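Local coordinates for protein diaminopimelate decarboxylase (Phaeodactylum tricornutum, PDB 7JPJ) that probably catalyses the pyridoxal phosphate-dependent decarboxylation of diaminopimelate that yields lysine, working as a dimer, at residues A92-A96 with E97-L101; F174-W177 with H178-T182; V248-L252 with Q253-K257; L312-G315 with M316-L320. All blocks are in the same frame, centred on the assembly; numbering follows the deposited sequence.

Interaction 1 of 4, residues A92-A96 with E97-L101; sequences AGVPA and ENISL
V94 and I99 meet by their branches on the tight, inward side of the turn that leads from helix 83-91 into strand 99-101, with V94 CG1 3.7 Å from I99 CG1. V94 holds CG1 anti to its N (chi1 175°), which sends this branch forward along the chain, where it also lies 4.0 Å from N98 CB. Branched apolar residues suit both places, for I99 is packed in turn by V78 and A80 of strand 77-80 and by A89 and M90 of the preceding helix. A96 is buried as well, and its lone methyl fits against V118. Two backbone bonds of the 3-10 kind tighten this side: N98 N donates to P95 O (3.1 Å) and I99 N to A96 O (3.0 Å). P95, with phi already fixed by its ring, is well placed to begin so compact a turn.

The outer side is looser. E97 is exposed, and its chain bends at chi2 (78°), bringing OE2 within 3.4 Å of P95 CB, a carboxylate resting beside an apolar ring. The N98 side chain stands farther from the P95 ring, ND2 lying 4.2 Å from P95 CD, and both N98 and P95 touch H72. Upstream, G93 closes helix 83-91 with a Schellman motif, its positive phi natural for glycine. The whole is a helix-to-strand return of the TIM-barrel type, delivering strand 99-101 between strands 77-80 and 119-122 of the parallel sheet.

Interaction 2 of 4, residues F174-W177 with H178-T182; sequences FGIW and HELVT
W177 and H178 pack as a T-shaped (edge-to-face) pair where the short strand 176-177 of the TIM-barrel domain passes into helix 178-182. In this aromatic contact the imidazole turns its edge to the face of the indole's six-membered ring; the centroids are 4.7 Å apart and the planes 61° to one another. H178 CG lies between its own N and carbonyl carbon (chi1 72°), a rotation that swings the imidazole back over its neighbour and sets ND1 above the centre of the indole's six-membered ring. W177, with CG anti to N (chi1 -164°), runs alongside H178 and offers it a broad flat surface.

The apolar contacts lie elsewhere on the turn. I176 CG2 meets L180 CD1 at 4.0 Å, the two side chains crossing at about a right angle, and both also pack on V186 of helix 185-192. Aliphatic residues suit this inward side, as does V181, which joins them on V186.

Among the polar contacts, L180 N donates to W177 O over 3.0 Å, a bond across the turn where the strand gives way to the helical segment. The pyrrole edge of W177 looks to the dimer interface: NE1 is hydrogen-bonded to T302 OG1 of the second subunit, which E179 OE2 also reaches weakly. With a leucine in place of W177, H178 would probably lose the aromatic face its edge rests on, and T302 OG1 of the second subunit would be left without its NE1 mate. The E179 chain runs beside the indole, its CG 3.6 Å from W177 NE1.

Interaction 3 of 4, residues V248-L252 with Q253-K257; sequences VTTDL and QKIGK
D251 and K254 form a salt bridge at the start of helix 252-270, K254 NZ standing 2.9 Å from D251 OD2. The ammonium comes from above the carboxylate plane, 43° out of it. K254 is extended through most of its length and bends only at chi4 (44°), which folds NZ back onto the oxygen while the K254 methylenes pass across the carboxylate. The other oxygen, OD1, serves the helix itself: D251 is the N-cap, and its OD1 accepts a weak bond from Q253 N at 3.4 Å. A short acidic side chain suits this position because it can turn back to the N-H groups that the first turn leaves without backbone acceptors.

The main chain continues the grip. I255 N gives a nearly straight bond of 3.1 Å to D251 O, and K254 N adds a weak one to the same oxygen. Farther out, G256 N bonds weakly to L252 O.

Packing takes over on the buried side. T250 CG2 touches I255 CD1 at 3.6 Å, and L252 CD2 approaches that same methyl more loosely, at 4.5 Å. I255 reaches on to P210 and W213 of helix 210-222, while L252 lies against F47 and Y283. The T250 hydroxyl instead turns to the backbone N of K240, a residue of the D-lysine pocket.

One aspartate thus serves a charged partner and a polar one: its negative charge probably favours the helix N-terminus and should offset the cost of a lysine near that end.

Interaction 4 of 4, residues L312-G315 with M316-L320; sequences LDAG and MTDVL
A single helix-like turn, folded about the backbone of G315 and held by D318, links strand 308-312 to helix 321-325. G315 O is its hub, taking D318 N at 2.6 Å and V319 N at 2.9 Å; the two donors come from opposite faces of the carbonyl plane, the second along the straighter bond (N-H...O 169°). The D318 side chain adds a third bond: OD2 accepts from G315 N at 3.1 Å through its anti lone pair, the one turned away from the other oxygen. The side chain thus binds back to the N-H three residues earlier. D318 sets CG anti to its carbonyl carbon (chi1 -42°), which directs the carboxylate back over the turn and against A314 CB. G315 suits its place because its extended backbone angles are most easily adopted without a side chain, and A314 brings only a methyl to the carboxylate. With an alanine in place of D318, the buried G315 N would probably be left without an acceptor and the turn less firmly set.

T317 OG1 is hydrogen-bonded to H355 NE2, and M316 N to D361. Around the turn, D318 and V319 rest on L291 of strand 289-300, D318 O receives Y30 OH from strand 29-33, and L320, just before helix 321-325, packs on T401 of the second subunit.

How the interactions relate
All four interactions are local turns, set apart from one another, but they join different elements. Interactions 1 and 2 both feed the parallel barrel sheet, one from a helix into a strand and the other from a strand into a helix; their centres are 27 Å apart. Interaction 3 opens a barrel helix, whereas interaction 4 belongs to the region built on the mixed sheet. Interaction 4 is wholly buried; the others each pair a buried apolar side with an exposed one. The chemistry follows: backbone bonds and aliphatic branches in 1, aromatic packing in 2, charge pairing in 3, and a buried carboxylate holding backbone in 4. Interactions 2 and 4 also touch the second subunit.

Interaction 1 of 4, residues A92-A96 with E97-L101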
ATOM      1  N   ALA A  92     -21.021  10.377  -9.309  1.00 20.36           N
ATOM      2  CA  ALA A  92     -21.561   9.189  -9.961  1.00 20.25           C
ATOM      3  C   ALA A  92     -23.083   9.176 -10.013  1.00 20.75           C
ATOM      4  O   ALA A  92     -23.663   8.195 -10.494  1.00 20.56           O
ATOM      5  CB  ALA A  92     -21.062   7.929  -9.251  1.00 19.60           C
ATOM      6  N   GLY A  93     -23.741  10.230  -9.534  1.00 19.18           N
ATOM      7  CA  GLY A  93     -25.184  10.321  -9.563  1.00 19.73           C
ATOM      8  C   GLY A  93     -25.884   9.948  -8.276  1.00 19.63           C
ATOM      9  O   GLY A  93     -27.119   9.975  -8.236  1.00 20.13           O
ATOM     10  N   VAL A  94     -25.147   9.599  -7.233  1.00 19.41           N
ATOM     11  CA  VAL A  94     -25.788   9.246  -5.962  1.00 19.40           C
ATOM     12  C   VAL A  94     -26.333  10.513  -5.312  1.00 20.12           C
ATOM     13  O   VAL A  94     -25.577  11.484  -5.129  1.00 20.24           O
ATOM     14  CB  VAL A  94     -24.793   8.534  -5.043  1.00 18.69           C
ATOM     15  CG1 VAL A  94     -25.413   8.279  -3.678  1.00 18.78           C
ATOM     16  CG2 VAL A  94     -24.331   7.227  -5.671  1.00 18.10           C
ATOM     17  N   PRO A  95     -27.620  10.568  -4.974  1.00 19.66           N
ATOM     18  CA  PRO A  95     -28.143  11.747  -4.279  1.00 20.46           C
ATOM     19  C   PRO A  95     -27.533  11.877  -2.894  1.00 20.27           C
ATOM     20  O   PRO A  95     -27.117  10.892  -2.278  1.00 19.63           O
ATOM     21  CB  PRO A  95     -29.653  11.479  -4.201  1.00 21.06           C
ATOM     22  CG  PRO A  95     -29.917  10.415  -5.229  1.00 20.67           C
ATOM     23  CD  PRO A  95     -28.674   9.585  -5.264  1.00 19.70           C
ATOM     24  N   ALA A  96     -27.488  13.119  -2.407  1.00 20.88           N
ATOM     25  CA  ALA A  96     -26.821  13.397  -1.138  1.00 20.85           C
ATOM     26  C   ALA A  96     -27.476  12.649   0.017  1.00 21.47           C
ATOM     27  O   ALA A  96     -26.782  12.140   0.906  1.00 21.73           O
ATOM     28  CB  ALA A  96     -26.815  14.900  -0.871  1.00 21.58           C
ATOM     29  N   GLU A  97     -28.808  12.563   0.020  1.00 21.64           N
ATOM     30  CA  GLU A  97     -29.523  11.927   1.122  1.00 22.44           C
ATOM     31  C   GLU A  97     -29.199  10.443   1.253  1.00 22.58           C
ATOM     32  O   GLU A  97     -29.413   9.868   2.326  1.00 23.15           O
ATOM     33  CB  GLU A  97     -31.037  12.102   0.954  1.00 23.00           C
ATOM     34  CG  GLU A  97     -31.472  13.425   0.339  1.00 23.52           C
ATOM     35  CD  GLU A  97     -31.296  13.460  -1.172  1.00 23.20           C
ATOM     36  OE1 GLU A  97     -30.604  14.380  -1.669  1.00 23.70           O
ATOM     37  OE2 GLU A  97     -31.840  12.562  -1.856  1.00 22.64           O
ATOM     38  N   ASN A  98     -28.702   9.810   0.194  1.00 20.69           N
ATOM     39  CA  ASN A  98     -28.336   8.402   0.240  1.00 20.96           C
ATOM     40  C   ASN A  98     -26.925   8.178   0.766  1.00 20.89           C
ATOM     41  O   ASN A  98     -26.483   7.026   0.836  1.00 21.09           O
ATOM     42  CB  ASN A  98     -28.468   7.768  -1.149  1.00 20.36           C
ATOM     43  CG  ASN A  98     -29.906   7.695  -1.626  1.00 20.86           C
ATOM     44  OD1 ASN A  98     -30.772   8.434  -1.154  1.00 21.25           O
ATOM     45  ND2 ASN A  98     -30.167   6.795  -2.567  1.00 20.66           N
ATOM     46  N   ILE A  99     -26.214   9.238   1.139  1.00 19.65           N
ATOM     47  CA  ILE A  99     -24.846   9.144   1.629  1.00 19.11           C
ATOM     48  C   ILE A  99     -24.840   9.454   3.118  1.00 19.51           C
ATOM     49  O   ILE A  99     -25.479  10.416   3.560  1.00 20.32           O
ATOM     50  CB  ILE A  99     -23.908  10.099   0.869  1.00 19.04           C
ATOM     51  CG1 ILE A  99     -24.075   9.925  -0.643  1.00 18.86           C
ATOM     52  CG2 ILE A  99     -22.463   9.867   1.283  1.00 18.45           C
ATOM     53  CD1 ILE A  99     -23.258  10.901  -1.465  1.00 18.92           C
ATOM     54  N   SER A 100     -24.128   8.635   3.887  1.00 19.82           N
ATOM     55  CA  SER A 100     -23.826   8.920   5.281  1.00 20.18           C
ATOM     56  C   SER A 100     -22.314   8.992   5.446  1.00 20.17           C
ATOM     57  O   SER A 100     -21.578   8.216   4.828  1.00 20.07           O
ATOM     58  CB  SER A 100     -24.422   7.859   6.217  1.00 20.37           C
ATOM     59  OG  SER A 100     -23.706   6.641   6.137  1.00 20.44           O
ATOM     60  N   LEU A 101     -21.851   9.927   6.273  1.00 20.58           N
ATOM     61  CA  LEU A 101     -20.425  10.211   6.425  1.00 20.60           C
ATOM     62  C   LEU A 101     -19.957   9.776   7.811  1.00 20.93           C
ATOM     63  O   LEU A 101     -20.379  10.345   8.825  1.00 20.97           O
ATOM     64  CB  LEU A 101     -20.142  11.694   6.197  1.00 20.47           C
ATOM     65  CG  LEU A 101     -18.741  12.197   6.547  1.00 20.74           C
ATOM     66  CD1 LEU A 101     -17.678  11.479   5.725  1.00 20.40           C
ATOM     67  CD2 LEU A 101     -18.650  13.702   6.349  1.00 20.63           C
TER

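Interaction 2 of 4, residues F174-W177 with H178-T182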
ATOM      1  N   PHE A 174     -11.889   4.454  16.958  1.00 26.55           N
ATOM      2  CA  PHE A 174     -13.145   4.665  16.248  1.00 26.61           C
ATOM      3  C   PHE A 174     -14.280   4.956  17.221  1.00 27.67           C
ATOM      4  O   PHE A 174     -14.411   4.308  18.263  1.00 28.55           O
ATOM      5  CB  PHE A 174     -13.502   3.439  15.406  1.00 26.30           C
ATOM      6  CG  PHE A 174     -12.427   3.017  14.446  1.00 24.89           C
ATOM      7  CD1 PHE A 174     -11.599   3.951  13.849  1.00 23.99           C
ATOM      8  CD2 PHE A 174     -12.253   1.678  14.137  1.00 24.73           C
ATOM      9  CE1 PHE A 174     -10.613   3.556  12.963  1.00 22.63           C
ATOM     10  CE2 PHE A 174     -11.274   1.275  13.254  1.00 23.36           C
ATOM     11  CZ  PHE A 174     -10.450   2.215  12.664  1.00 22.20           C
ATOM     12  N   GLY A 175     -15.113   5.926  16.866  1.00 25.22           N
ATOM     13  CA  GLY A 175     -16.285   6.244  17.659  1.00 25.69           C
ATOM     14  C   GLY A 175     -15.943   6.888  18.992  1.00 26.03           C
ATOM     15  O   GLY A 175     -14.786   7.032  19.386  1.00 25.91           O
ATOM     16  N   ILE A 176     -16.997   7.281  19.697  1.00 25.26           N
ATOM     17  CA  ILE A 176     -16.883   7.924  20.999  1.00 25.45           C
ATOM     18  C   ILE A 176     -16.907   6.857  22.080  1.00 26.14           C
ATOM     19  O   ILE A 176     -17.711   5.920  22.031  1.00 26.57           O
ATOM     20  CB  ILE A 176     -18.013   8.950  21.203  1.00 25.28           C
ATOM     21  CG1 ILE A 176     -18.104   9.891  20.001  1.00 24.79           C
ATOM     22  CG2 ILE A 176     -17.800   9.738  22.484  1.00 25.56           C
ATOM     23  CD1 ILE A 176     -19.144  10.981  20.156  1.00 24.68           C
ATOM     24  N   TRP A 177     -16.016   6.998  23.060  1.00 26.87           N
ATOM     25  CA  TRP A 177     -15.943   6.049  24.163  1.00 27.63           C
ATOM     26  C   TRP A 177     -17.277   5.986  24.898  1.00 28.03           C
ATOM     27  O   TRP A 177     -17.878   7.018  25.207  1.00 27.75           O
ATOM     28  CB  TRP A 177     -14.817   6.452  25.119  1.00 27.69           C
ATOM     29  CG  TRP A 177     -14.391   5.377  26.080  1.00 28.42           C
ATOM     30  CD1 TRP A 177     -14.218   5.509  27.429  1.00 28.92           C
ATOM     31  CD2 TRP A 177     -14.075   4.013  25.768  1.00 28.78           C
ATOM     32  NE1 TRP A 177     -13.819   4.314  27.975  1.00 29.59           N
ATOM     33  CE2 TRP A 177     -13.724   3.380  26.977  1.00 29.50           C
ATOM     34  CE3 TRP A 177     -14.059   3.265  24.586  1.00 28.55           C
ATOM     35  CZ2 TRP A 177     -13.362   2.036  27.039  1.00 30.00           C
ATOM     36  CZ3 TRP A 177     -13.700   1.934  24.648  1.00 29.01           C
ATOM     37  CH2 TRP A 177     -13.355   1.332  25.866  1.00 29.72           C
ATOM     38  N   HIS A 178     -17.736   4.762  25.175  1.00 28.37           N
ATOM     39  CA  HIS A 178     -19.079   4.569  25.715  1.00 28.70           C
ATOM     40  C   HIS A 178     -19.271   5.275  27.049  1.00 28.92           C
ATOM     41  O   HIS A 178     -20.392   5.689  27.373  1.00 28.74           O
ATOM     42  CB  HIS A 178     -19.376   3.079  25.867  1.00 29.26           C
ATOM     43  CG  HIS A 178     -18.625   2.427  26.985  1.00 30.17           C
ATOM     44  ND1 HIS A 178     -17.318   2.008  26.858  1.00 30.23           N
ATOM     45  CD2 HIS A 178     -18.997   2.124  28.251  1.00 30.76           C
ATOM     46  CE1 HIS A 178     -16.916   1.475  27.998  1.00 30.85           C
ATOM     47  NE2 HIS A 178     -17.915   1.532  28.859  1.00 31.24           N
ATOM     48  N   GLU A 179     -18.201   5.421  27.838  1.00 30.31           N
ATOM     49  CA  GLU A 179     -18.336   6.049  29.149  1.00 30.49           C
ATOM     50  C   GLU A 179     -18.644   7.534  29.035  1.00 29.76           C
ATOM     51  O   GLU A 179     -19.251   8.106  29.944  1.00 29.83           O
ATOM     52  CB  GLU A 179     -17.074   5.831  29.977  1.00 30.88           C
ATOM     53  CG  GLU A 179     -16.700   4.370  30.151  1.00 31.10           C
ATOM     54  CD  GLU A 179     -16.021   4.097  31.479  1.00 32.27           C
ATOM     55  OE1 GLU A 179     -16.240   3.001  32.040  1.00 33.26           O
ATOM     56  OE2 GLU A 179     -15.268   4.975  31.957  1.00 32.16           O
ATOM     57  N   LEU A 180     -18.237   8.172  27.937  1.00 29.38           N
ATOM     58  CA  LEU A 180     -18.625   9.556  27.694  1.00 28.77           C
ATOM     59  C   LEU A 180     -20.113   9.685  27.394  1.00 28.63           C
ATOM     60  O   LEU A 180     -20.685  10.760  27.600  1.00 28.26           O
ATOM     61  CB  LEU A 180     -17.799  10.138  26.545  1.00 28.20           C
ATOM     62  CG  LEU A 180     -16.309  10.318  26.841  1.00 28.25           C
ATOM     63  CD1 LEU A 180     -15.570  10.837  25.616  1.00 27.73           C
ATOM     64  CD2 LEU A 180     -16.118  11.245  28.032  1.00 28.27           C
ATOM     65  N   VAL A 181     -20.752   8.618  26.919  1.00 29.06           N
ATOM     66  CA  VAL A 181     -22.196   8.646  26.719  1.00 28.74           C
ATOM     67  C   VAL A 181     -22.927   8.509  28.049  1.00 29.13           C
ATOM     68  O   VAL A 181     -23.874   9.249  28.333  1.00 28.99           O
ATOM     69  CB  VAL A 181     -22.623   7.548  25.726  1.00 28.59           C
ATOM     70  CG1 VAL A 181     -24.125   7.595  25.501  1.00 28.08           C
ATOM     71  CG2 VAL A 181     -21.878   7.699  24.408  1.00 28.05           C
ATOM     72  N   THR A 182     -22.489   7.570  28.891  1.00 29.29           N
ATOM     73  CA  THR A 182     -23.229   7.253  30.107  1.00 29.70           C
ATOM     74  C   THR A 182     -22.917   8.193  31.267  1.00 29.82           C
ATOM     75  O   THR A 182     -23.701   8.248  32.221  1.00 30.05           O
ATOM     76  CB  THR A 182     -22.956   5.809  30.536  1.00 30.53           C
ATOM     77  OG1 THR A 182     -21.558   5.641  30.793  1.00 31.08           O
ATOM     78  CG2 THR A 182     -23.388   4.839  29.444  1.00 30.40           C
TER

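Interaction 3 of 4, residues V248-L252 with Q253-K257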
ATOM      1  N   VAL A 248     -15.362 -20.031   5.788  1.00 24.18           N
ATOM      2  CA  VAL A 248     -16.811 -19.900   5.902  1.00 24.39           C
ATOM      3  C   VAL A 248     -17.219 -18.471   5.568  1.00 22.90           C
ATOM      4  O   VAL A 248     -16.663 -17.512   6.116  1.00 22.03           O
ATOM      5  CB  VAL A 248     -17.300 -20.301   7.305  1.00 25.50           C
ATOM      6  CG1 VAL A 248     -18.742 -19.864   7.515  1.00 25.44           C
ATOM      7  CG2 VAL A 248     -17.168 -21.805   7.502  1.00 27.39           C
ATOM      8  N   THR A 249     -18.185 -18.335   4.662  1.00 24.25           N
ATOM      9  CA  THR A 249     -18.832 -17.061   4.383  1.00 24.45           C
ATOM     10  C   THR A 249     -20.022 -16.889   5.318  1.00 25.25           C
ATOM     11  O   THR A 249     -20.762 -17.841   5.578  1.00 26.01           O
ATOM     12  CB  THR A 249     -19.290 -16.998   2.922  1.00 24.92           C
ATOM     13  OG1 THR A 249     -18.144 -16.976   2.061  1.00 24.47           O
ATOM     14  CG2 THR A 249     -20.135 -15.760   2.658  1.00 25.21           C
ATOM     15  N   THR A 250     -20.193 -15.673   5.834  1.00 23.35           N
ATOM     16  CA  THR A 250     -21.291 -15.401   6.752  1.00 24.23           C
ATOM     17  C   THR A 250     -22.634 -15.649   6.075  1.00 25.27           C
ATOM     18  O   THR A 250     -22.878 -15.183   4.959  1.00 25.22           O
ATOM     19  CB  THR A 250     -21.218 -13.958   7.254  1.00 23.83           C
ATOM     20  OG1 THR A 250     -19.910 -13.692   7.774  1.00 22.64           O
ATOM     21  CG2 THR A 250     -22.248 -13.727   8.348  1.00 24.88           C
ATOM     22  N   ASP A 251     -23.502 -16.396   6.752  1.00 22.97           N
ATOM     23  CA  ASP A 251     -24.872 -16.611   6.296  1.00 23.94           C
ATOM     24  C   ASP A 251     -25.735 -15.486   6.855  1.00 24.45           C
ATOM     25  O   ASP A 251     -26.037 -15.463   8.053  1.00 25.33           O
ATOM     26  CB  ASP A 251     -25.383 -17.979   6.739  1.00 24.70           C
ATOM     27  CG  ASP A 251     -26.579 -18.452   5.926  1.00 25.38           C
ATOM     28  OD1 ASP A 251     -27.283 -17.604   5.336  1.00 25.19           O
ATOM     29  OD2 ASP A 251     -26.816 -19.678   5.875  1.00 25.97           O
ATOM     30  N   LEU A 252     -26.132 -14.552   5.986  1.00 23.48           N
ATOM     31  CA  LEU A 252     -26.880 -13.384   6.443  1.00 23.56           C
ATOM     32  C   LEU A 252     -28.252 -13.760   6.988  1.00 24.70           C
ATOM     33  O   LEU A 252     -28.795 -13.043   7.836  1.00 25.05           O
ATOM     34  CB  LEU A 252     -27.021 -12.374   5.305  1.00 22.86           C
ATOM     35  CG  LEU A 252     -25.709 -11.797   4.776  1.00 21.85           C
ATOM     36  CD1 LEU A 252     -25.973 -10.656   3.806  1.00 21.17           C
ATOM     37  CD2 LEU A 252     -24.831 -11.338   5.928  1.00 21.26           C
ATOM     38  N   GLN A 253     -28.827 -14.870   6.523  1.00 22.05           N
ATOM     39  CA  GLN A 253     -30.118 -15.295   7.051  1.00 22.97           C
ATOM     40  C   GLN A 253     -29.978 -15.879   8.452  1.00 24.37           C
ATOM     41  O   GLN A 253     -30.862 -15.695   9.297  1.00 25.28           O
ATOM     42  CB  GLN A 253     -30.765 -16.308   6.108  1.00 23.94           C
ATOM     43  CG  GLN A 253     -31.048 -15.769   4.715  1.00 23.77           C
ATOM     44  CD  GLN A 253     -32.047 -14.627   4.724  1.00 23.47           C
ATOM     45  OE1 GLN A 253     -32.954 -14.582   5.558  1.00 23.94           O
ATOM     46  NE2 GLN A 253     -31.887 -13.696   3.790  1.00 22.81           N
ATOM     47  N   LYS A 254     -28.873 -16.577   8.722  1.00 24.28           N
ATOM     48  CA  LYS A 254     -28.707 -17.228  10.018  1.00 25.53           C
ATOM     49  C   LYS A 254     -28.349 -16.231  11.113  1.00 25.90           C
ATOM     50  O   LYS A 254     -28.851 -16.340  12.236  1.00 26.98           O
ATOM     51  CB  LYS A 254     -27.647 -18.326   9.922  1.00 24.66           C
ATOM     52  CG  LYS A 254     -28.131 -19.561   9.194  1.00 24.94           C
ATOM     53  CD  LYS A 254     -27.043 -20.606   9.047  1.00 25.08           C
ATOM     54  CE  LYS A 254     -27.613 -21.878   8.435  1.00 26.99           C
ATOM     55  NZ  LYS A 254     -28.523 -21.559   7.297  1.00 26.87           N
ATOM     56  N   ILE A 255     -27.481 -15.261  10.816  1.00 27.42           N
ATOM     57  CA  ILE A 255     -27.137 -14.260  11.821  1.00 27.57           C
ATOM     58  C   ILE A 255     -28.132 -13.109  11.842  1.00 27.82           C
ATOM     59  O   ILE A 255     -28.170 -12.347  12.816  1.00 28.16           O
ATOM     60  CB  ILE A 255     -25.719 -13.704  11.603  1.00 25.78           C
ATOM     61  CG1 ILE A 255     -25.676 -12.828  10.352  1.00 24.85           C
ATOM     62  CG2 ILE A 255     -24.705 -14.840  11.514  1.00 24.52           C
ATOM     63  CD1 ILE A 255     -24.562 -11.813  10.355  1.00 23.43           C
ATOM     64  N   GLY A 256     -28.945 -12.968  10.800  1.00 24.76           N
ATOM     65  CA  GLY A 256     -29.880 -11.867  10.706  1.00 24.14           C
ATOM     66  C   GLY A 256     -31.097 -11.995  11.600  1.00 25.29           C
ATOM     67  O   GLY A 256     -31.567 -10.997  12.150  1.00 25.13           O
ATOM     68  N   LYS A 257     -31.624 -13.209  11.752  1.00 25.41           N
ATOM     69  CA  LYS A 257     -32.842 -13.414  12.533  1.00 26.24           C
ATOM     70  C   LYS A 257     -32.629 -13.123  14.020  1.00 27.05           C
ATOM     71  O   LYS A 257     -33.482 -12.468  14.632  1.00 27.08           O
ATOM     72  CB  LYS A 257     -33.384 -14.832  12.323  1.00 27.08           C
ATOM     73  CG  LYS A 257     -34.892 -14.887  12.082  1.00 27.23           C
ATOM     74  CD  LYS A 257     -35.247 -14.435  10.664  1.00 26.12           C
ATOM     75  CE  LYS A 257     -36.643 -13.820  10.596  1.00 25.38           C
ATOM     76  NZ  LYS A 257     -36.921 -13.214   9.262  1.00 23.94           N
TER

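Interaction 4 of 4, residues L312-G315 with M316-L320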
ATOM      1  N   LEU A 312       4.618 -12.518 -12.618  1.00 17.56           N
ATOM      2  CA  LEU A 312       3.533 -11.862 -13.331  1.00 17.43           C
ATOM      3  C   LEU A 312       3.957 -10.475 -13.807  1.00 17.73           C
ATOM      4  O   LEU A 312       5.051  -9.991 -13.507  1.00 18.05           O
ATOM      5  CB  LEU A 312       2.298 -11.744 -12.438  1.00 16.80           C
ATOM      6  CG  LEU A 312       1.850 -12.965 -11.636  1.00 16.67           C
ATOM      7  CD1 LEU A 312       0.779 -12.554 -10.642  1.00 16.19           C
ATOM      8  CD2 LEU A 312       1.338 -14.060 -12.559  1.00 17.05           C
ATOM      9  N   ASP A 313       3.066  -9.832 -14.563  1.00 18.33           N
ATOM     10  CA  ASP A 313       3.198  -8.418 -14.893  1.00 18.56           C
ATOM     11  C   ASP A 313       2.355  -7.542 -13.972  1.00 17.99           C
ATOM     12  O   ASP A 313       1.916  -6.457 -14.366  1.00 17.94           O
ATOM     13  CB  ASP A 313       2.844  -8.163 -16.361  1.00 18.79           C
ATOM     14  CG  ASP A 313       1.406  -8.529 -16.703  1.00 18.21           C
ATOM     15  OD1 ASP A 313       0.705  -9.122 -15.856  1.00 17.78           O
ATOM     16  OD2 ASP A 313       0.980  -8.223 -17.839  1.00 18.75           O
ATOM     17  N   ALA A 314       2.121  -8.009 -12.747  1.00 17.44           N
ATOM     18  CA  ALA A 314       1.356  -7.284 -11.746  1.00 17.12           C
ATOM     19  C   ALA A 314       1.942  -7.611 -10.379  1.00 16.47           C
ATOM     20  O   ALA A 314       2.895  -8.382 -10.261  1.00 16.33           O
ATOM     21  CB  ALA A 314      -0.130  -7.646 -11.822  1.00 16.93           C
ATOM     22  N   GLY A 315       1.367  -7.017  -9.338  1.00 19.05           N
ATOM     23  CA  GLY A 315       1.848  -7.297  -7.993  1.00 19.09           C
ATOM     24  C   GLY A 315       1.176  -6.416  -6.962  1.00 19.12           C
ATOM     25  O   GLY A 315       0.007  -6.039  -7.111  1.00 18.17           O
ATOM     26  N   MET A 316       1.936  -6.092  -5.911  1.00 18.90           N
ATOM     27  CA  MET A 316       1.421  -5.240  -4.842  1.00 18.70           C
ATOM     28  C   MET A 316       0.934  -3.890  -5.359  1.00 18.94           C
ATOM     29  O   MET A 316       0.151  -3.222  -4.673  1.00 18.37           O
ATOM     30  CB  MET A 316       2.497  -5.041  -3.776  1.00 18.87           C
ATOM     31  CG  MET A 316       3.874  -4.788  -4.356  1.00 19.67           C
ATOM     32  SD  MET A 316       5.050  -4.210  -3.127  1.00 20.06           S
ATOM     33  CE  MET A 316       4.881  -5.483  -1.875  1.00 19.72           C
ATOM     34  N   THR A 317       1.384  -3.473  -6.547  1.00 17.40           N
ATOM     35  CA  THR A 317       0.814  -2.309  -7.216  1.00 18.19           C
ATOM     36  C   THR A 317      -0.674  -2.479  -7.501  1.00 17.80           C
ATOM     37  O   THR A 317      -1.379  -1.482  -7.684  1.00 18.46           O
ATOM     38  CB  THR A 317       1.548  -2.050  -8.532  1.00 18.98           C
ATOM     39  OG1 THR A 317       1.748  -3.296  -9.214  1.00 18.37           O
ATOM     40  CG2 THR A 317       2.893  -1.395  -8.282  1.00 19.82           C
ATOM     41  N   ASP A 318      -1.161  -3.711  -7.548  1.00 19.73           N
ATOM     42  CA  ASP A 318      -2.546  -3.988  -7.905  1.00 18.69           C
ATOM     43  C   ASP A 318      -3.308  -4.751  -6.835  1.00 17.98           C
ATOM     44  O   ASP A 318      -4.495  -4.485  -6.625  1.00 17.23           O
ATOM     45  CB  ASP A 318      -2.589  -4.763  -9.225  1.00 18.91           C
ATOM     46  CG  ASP A 318      -1.604  -4.222 -10.238  1.00 19.70           C
ATOM     47  OD1 ASP A 318      -1.871  -3.145 -10.816  1.00 19.64           O
ATOM     48  OD2 ASP A 318      -0.548  -4.858 -10.435  1.00 20.38           O
ATOM     49  N   VAL A 319      -2.667  -5.697  -6.154  1.00 18.02           N
ATOM     50  CA  VAL A 319      -3.274  -6.420  -5.041  1.00 17.42           C
ATOM     51  C   VAL A 319      -2.262  -6.432  -3.901  1.00 18.25           C
ATOM     52  O   VAL A 319      -1.244  -7.133  -3.975  1.00 19.03           O
ATOM     53  CB  VAL A 319      -3.692  -7.847  -5.424  1.00 17.36           C
ATOM     54  CG1 VAL A 319      -4.320  -8.548  -4.237  1.00 16.85           C
ATOM     55  CG2 VAL A 319      -4.666  -7.824  -6.594  1.00 17.43           C
ATOM     56  N   LEU A 320      -2.536  -5.654  -2.853  1.00 16.63           N
ATOM     57  CA  LEU A 320      -1.628  -5.509  -1.725  1.00 17.63           C
ATOM     58  C   LEU A 320      -1.954  -6.438  -0.563  1.00 17.61           C
ATOM     59  O   LEU A 320      -1.080  -6.686   0.275  1.00 18.19           O
ATOM     60  CB  LEU A 320      -1.640  -4.055  -1.233  1.00 17.92           C
ATOM     61  CG  LEU A 320      -0.813  -3.688   0.001  1.00 18.57           C
ATOM     62  CD1 LEU A 320       0.677  -3.737  -0.299  1.00 19.12           C
ATOM     63  CD2 LEU A 320      -1.224  -2.328   0.536  1.00 18.71           C
TER